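PDB 4D4E: armadillo repeat protein arm00016 from Synthetic construct, which is a computationally designed scaffold of stacked helical armadillo repeats, intended for the modular recognition of peptides. Local coordinates for residues K103-A108 and N115-I120; S57-L62 and V75-N80. All coordinates share one frame; numbering follows the deposited sequence.

Contact 1: K103-A108 and N115-I120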
# COMPACT_ATOMS: atom_id res chain seq x y z
N LYS A 103 -6.49 2.68 10.50
CA LYS A 103 -6.96 2.04 11.73
C LYS A 103 -6.82 0.50 11.57
O LYS A 103 -6.54 -0.20 12.56
CB LYS A 103 -8.42 2.42 12.04
CG LYS A 103 -9.17 1.58 13.07
CD LYS A 103 -10.55 2.13 13.41
CE LYS A 103 -11.51 2.24 12.22
NZ LYS A 103 -11.52 1.08 11.26
N LEU A 104 -7.01 -0.01 10.35
CA LEU A 104 -7.06 -1.48 10.16
C LEU A 104 -5.69 -2.12 10.24
O LEU A 104 -5.58 -3.33 10.34
CB LEU A 104 -7.81 -1.86 8.87
CG LEU A 104 -9.31 -1.60 9.05
CD1 LEU A 104 -10.04 -1.70 7.72
CD2 LEU A 104 -9.97 -2.50 10.12
N LEU A 105 -4.64 -1.29 10.18
CA LEU A 105 -3.30 -1.78 10.22
C LEU A 105 -2.97 -2.45 11.56
O LEU A 105 -1.99 -3.19 11.64
CB LEU A 105 -2.31 -0.64 9.87
CG LEU A 105 -1.89 -0.39 8.42
CD1 LEU A 105 -2.85 -0.97 7.37
CD2 LEU A 105 -1.57 1.08 8.17
N ASP A 106 -3.72 -2.16 12.62
CA ASP A 106 -3.58 -3.00 13.79
C ASP A 106 -4.88 -3.79 14.08
O ASP A 106 -5.21 -4.09 15.22
CB ASP A 106 -2.95 -2.27 15.01
CG ASP A 106 -3.73 -1.05 15.46
OD1 ASP A 106 -4.95 -1.02 15.18
OD2 ASP A 106 -3.14 -0.15 16.11
N ASP A 107 -5.59 -4.16 13.00
CA ASP A 107 -6.75 -5.04 13.14
C ASP A 107 -6.31 -6.36 13.79
O ASP A 107 -5.13 -6.77 13.64
CB ASP A 107 -7.46 -5.26 11.81
CG ASP A 107 -8.80 -5.92 11.99
OD1 ASP A 107 -9.78 -5.20 12.23
OD2 ASP A 107 -8.89 -7.16 11.96
N ALA A 108 -7.20 -7.00 14.56
CA ALA A 108 -6.85 -8.30 15.13
C ALA A 108 -6.62 -9.38 14.03
O ALA A 108 -6.04 -10.40 14.35
CB ALA A 108 -7.87 -8.79 16.17
N ASN A 115 -4.75 -7.06 3.44
CA ASN A 115 -5.58 -6.33 2.48
C ASN A 115 -5.62 -4.79 2.67
O ASN A 115 -5.67 -4.01 1.69
CB ASN A 115 -6.98 -6.91 2.56
CG ASN A 115 -7.06 -8.29 1.96
OD1 ASN A 115 -7.21 -8.41 0.78
ND2 ASN A 115 -6.91 -9.34 2.77
N ALA A 116 -5.53 -4.33 3.91
CA ALA A 116 -5.54 -2.90 4.16
C ALA A 116 -4.20 -2.30 3.71
O ALA A 116 -4.17 -1.23 3.08
CB ALA A 116 -5.89 -2.56 5.63
N VAL A 117 -3.12 -3.02 3.97
CA VAL A 117 -1.84 -2.64 3.41
C VAL A 117 -1.84 -2.64 1.87
O VAL A 117 -1.29 -1.68 1.26
CB VAL A 117 -0.64 -3.46 3.96
CG1 VAL A 117 0.64 -2.85 3.43
CG2 VAL A 117 -0.60 -3.30 5.47
N ALA A 118 -2.42 -3.66 1.23
CA ALA A 118 -2.53 -3.60 -0.26
C ALA A 118 -3.30 -2.33 -0.73
O ALA A 118 -2.89 -1.62 -1.73
CB ALA A 118 -3.17 -4.88 -0.85
N ALA A 119 -4.41 -2.00 -0.05
CA ALA A 119 -5.18 -0.81 -0.45
C ALA A 119 -4.34 0.46 -0.36
O ALA A 119 -4.35 1.27 -1.27
CB ALA A 119 -6.52 -0.65 0.33
N ILE A 120 -3.63 0.63 0.73
CA ILE A 120 -2.77 1.80 0.95
C ILE A 120 -1.55 1.89 0.01
O ILE A 120 -1.10 3.00 -0.39
CB ILE A 120 -2.32 1.69 2.42
CG1 ILE A 120 -3.50 2.05 3.35
CG2 ILE A 120 -1.06 2.57 2.68
CD1 ILE A 120 -3.13 1.86 4.83
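L104 and A116 bring the two backbones nearest, CA to CA 6.4 Å, where the turn leaving helix 98-103 passes the middle of helix 110-124. This is where a short helix gives way to the next long one in the armadillo-repeat solenoid: the chain reverses through a few residues, and the long helix packs back against the turn. No hydrogen bond joins the segments; the contact is made by the side chains of five buried apolar residues. L104 contributes its root, CB lying 3.8 Å from A116 CB. The small side chain of A116 lets the backbones come this close, while the branch of L104 goes on to V75 of helix 68-81. L105 reaches further in. Its CD1 sits among three methyl groups of the long helix: A116 CB, V117 CG2 at 3.8 Å, and I120 CD1. L105 and V117 cross at about a right angle and touch by one methyl each. L105 and I120 instead meet tip to tip. An unusual second torsion in L105 (chi2 20°) leaves CD1 nearly eclipsing its own CA, and the fork then straddles the end of I120, CD1 and CD2 each 3.8 Å from I120 CD1. I120 is extended (chi2 176°), which carries that terminal methyl out from the helix toward the turn. Helix 140-146, later in the chain, covers the same patch, P142 and L146 packing on L105, L146 also on V117, and L143 on I120. The turn is tied by its own backbone, with D107 N donating to L104 O at 2.8 Å, while the D107 carboxylate, through OD2, accepts a hydrogen bond from S109 N just ahead of helix 110-124.

Contact 2: S57-L62 and V75-N80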
# COMPACT_ATOMS: atom_id res chain seq x y z
N SER A 57 -18.98 5.37 -0.59
CA SER A 57 -19.29 5.62 0.83
C SER A 57 -19.73 4.38 1.53
O SER A 57 -19.20 4.07 2.58
CB SER A 57 -20.34 6.74 1.03
OG SER A 57 -19.62 7.83 1.52
N PRO A 58 -20.69 3.64 0.95
CA PRO A 58 -21.15 2.43 1.66
C PRO A 58 -20.03 1.37 1.84
O PRO A 58 -19.95 0.68 2.89
CB PRO A 58 -22.33 1.91 0.79
CG PRO A 58 -22.62 2.94 -0.21
CD PRO A 58 -21.52 3.98 -0.22
N LEU A 59 -19.10 1.29 0.88
CA LEU A 59 -17.96 0.41 1.04
C LEU A 59 -17.07 0.82 2.19
O LEU A 59 -16.68 -0.02 2.96
CB LEU A 59 -17.14 0.31 -0.23
CG LEU A 59 -17.33 -0.72 -1.31
CD1 LEU A 59 -16.10 -0.53 -2.19
CD2 LEU A 59 -17.38 -2.15 -0.75
N VAL A 60 -16.69 2.10 2.29
CA VAL A 60 -15.87 2.61 3.41
C VAL A 60 -16.57 2.36 4.77
O VAL A 60 -15.90 2.11 5.78
CB VAL A 60 -15.63 4.15 3.25
CG1 VAL A 60 -14.93 4.73 4.48
CG2 VAL A 60 -14.81 4.42 2.01
N LYS A 61 -17.90 2.49 4.80
CA LYS A 61 -18.63 2.31 6.02
C LYS A 61 -18.62 0.85 6.49
O LYS A 61 -18.77 0.61 7.69
CB LYS A 61 -20.06 2.81 5.86
CG LYS A 61 -20.82 2.86 7.17
CD LYS A 61 -22.29 2.58 6.91
CE LYS A 61 -22.96 1.91 8.10
NZ LYS A 61 -24.14 1.22 7.55
N LEU A 62 -18.45 -0.10 5.56
CA LEU A 62 -18.29 -1.52 5.90
C LEU A 62 -16.98 -1.86 6.62
O LEU A 62 -16.85 -2.97 7.14
CB LEU A 62 -18.42 -2.42 4.64
CG LEU A 62 -19.83 -2.59 4.05
CD1 LEU A 62 -19.84 -3.40 2.77
CD2 LEU A 62 -20.78 -3.17 5.12
N VAL A 75 -12.41 -4.24 2.26
CA VAL A 75 -11.05 -3.71 2.07
C VAL A 75 -10.45 -4.22 0.72
O VAL A 75 -9.78 -3.45 0.05
CB VAL A 75 -10.10 -4.06 3.24
CG1 VAL A 75 -8.71 -3.57 2.94
CG2 VAL A 75 -10.50 -3.35 4.51
N ALA A 76 -10.69 -5.50 0.36
CA ALA A 76 -10.15 -6.09 -0.88
C ALA A 76 -10.71 -5.29 -2.03
O ALA A 76 -10.01 -4.94 -2.98
CB ALA A 76 -10.47 -7.61 -1.04
N ALA A 77 -11.99 -5.02 -1.93
CA ALA A 77 -12.72 -4.30 -2.99
C ALA A 77 -12.13 -2.87 -3.16
O ALA A 77 -11.82 -2.46 -4.30
CB ALA A 77 -14.20 -4.29 -2.65
N ILE A 78 -12.03 -2.10 -2.04
CA ILE A 78 -11.34 -0.81 -1.97
C ILE A 78 -9.89 -0.95 -2.51
O ILE A 78 -9.42 -0.07 -3.23
CB ILE A 78 -11.34 -0.21 -0.54
CG1 ILE A 78 -12.75 0.15 -0.04
CG2 ILE A 78 -10.32 0.94 -0.37
CD1 ILE A 78 -12.75 0.49 1.43
N ALA A 79 -9.15 -2.03 -2.17
CA ALA A 79 -7.84 -2.14 -2.79
C ALA A 79 -7.93 -2.16 -4.33
O ALA A 79 -7.05 -1.62 -5.03
CB ALA A 79 -7.05 -3.37 -2.27
N ASN A 80 -8.97 -2.81 -4.85
CA ASN A 80 -9.14 -2.94 -6.28
C ASN A 80 -9.57 -1.63 -6.93
O ASN A 80 -9.08 -1.30 -8.02
CB ASN A 80 -10.10 -4.07 -6.62
CG ASN A 80 -9.41 -5.41 -6.85
OD1 ASN A 80 -8.27 -5.46 -7.27
ND2 ASN A 80 -10.16 -6.49 -6.66
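L59 and I78 carry this contact, facing each other from helices whose short segments approach to 9.8 Å between axes. The two side chains slide past one another in opposite directions, so a branch meets a shaft: L59 CD1 lies 4.0 Å from I78 CG1. In I78, CG1 stands beside the backbone N and opposite the carbonyl carbon (chi1 -65°), and the extended continuation sends CD1 past L59 to the backbone of V60, 4.3 Å from V60 CA. The first torsion of L59, -91°, is displaced from the staggered value near -60°, and with it CD1 also comes over A77, 4.2 Å from A77 CB. Within the armadillo solenoid, helices 56-61 and 68-81 are successive elements that run back against each other; their segments 57-61 and 75-80 stand at 136° between N-to-C directions. L33 and L36 of helix 26-40 cover L59, and L36 also packs on A77, while I81 closes on L59 from one turn further along helix 68-81. V60 turns its CB away from helix 68-81; even so, a looser touch remains, CG2 to I78 CD1 at 4.5 Å.

Overall arrangement
Contact 2 closes along the chain before contact 1 opens; their centres lie about 12 Å apart, and those of contacts 2 and 1 lie about 14 and 9 Å from the centre of the chain. They touch directly through helix 68-81: V75 CG2 is 3.6 Å from L104 CD1, V75 CG1 is 3.4 Å from A116 N, and A79 CB is 3.7 Å from A119 CA. Helices 68-81 and 110-124 thus stack side by side, with A79 O also accepting a hydrogen bond from N122 ND2. In natural armadillo proteins such successive long helices line the peptide-binding groove, so the stacking is consistent with the designed recognition surface.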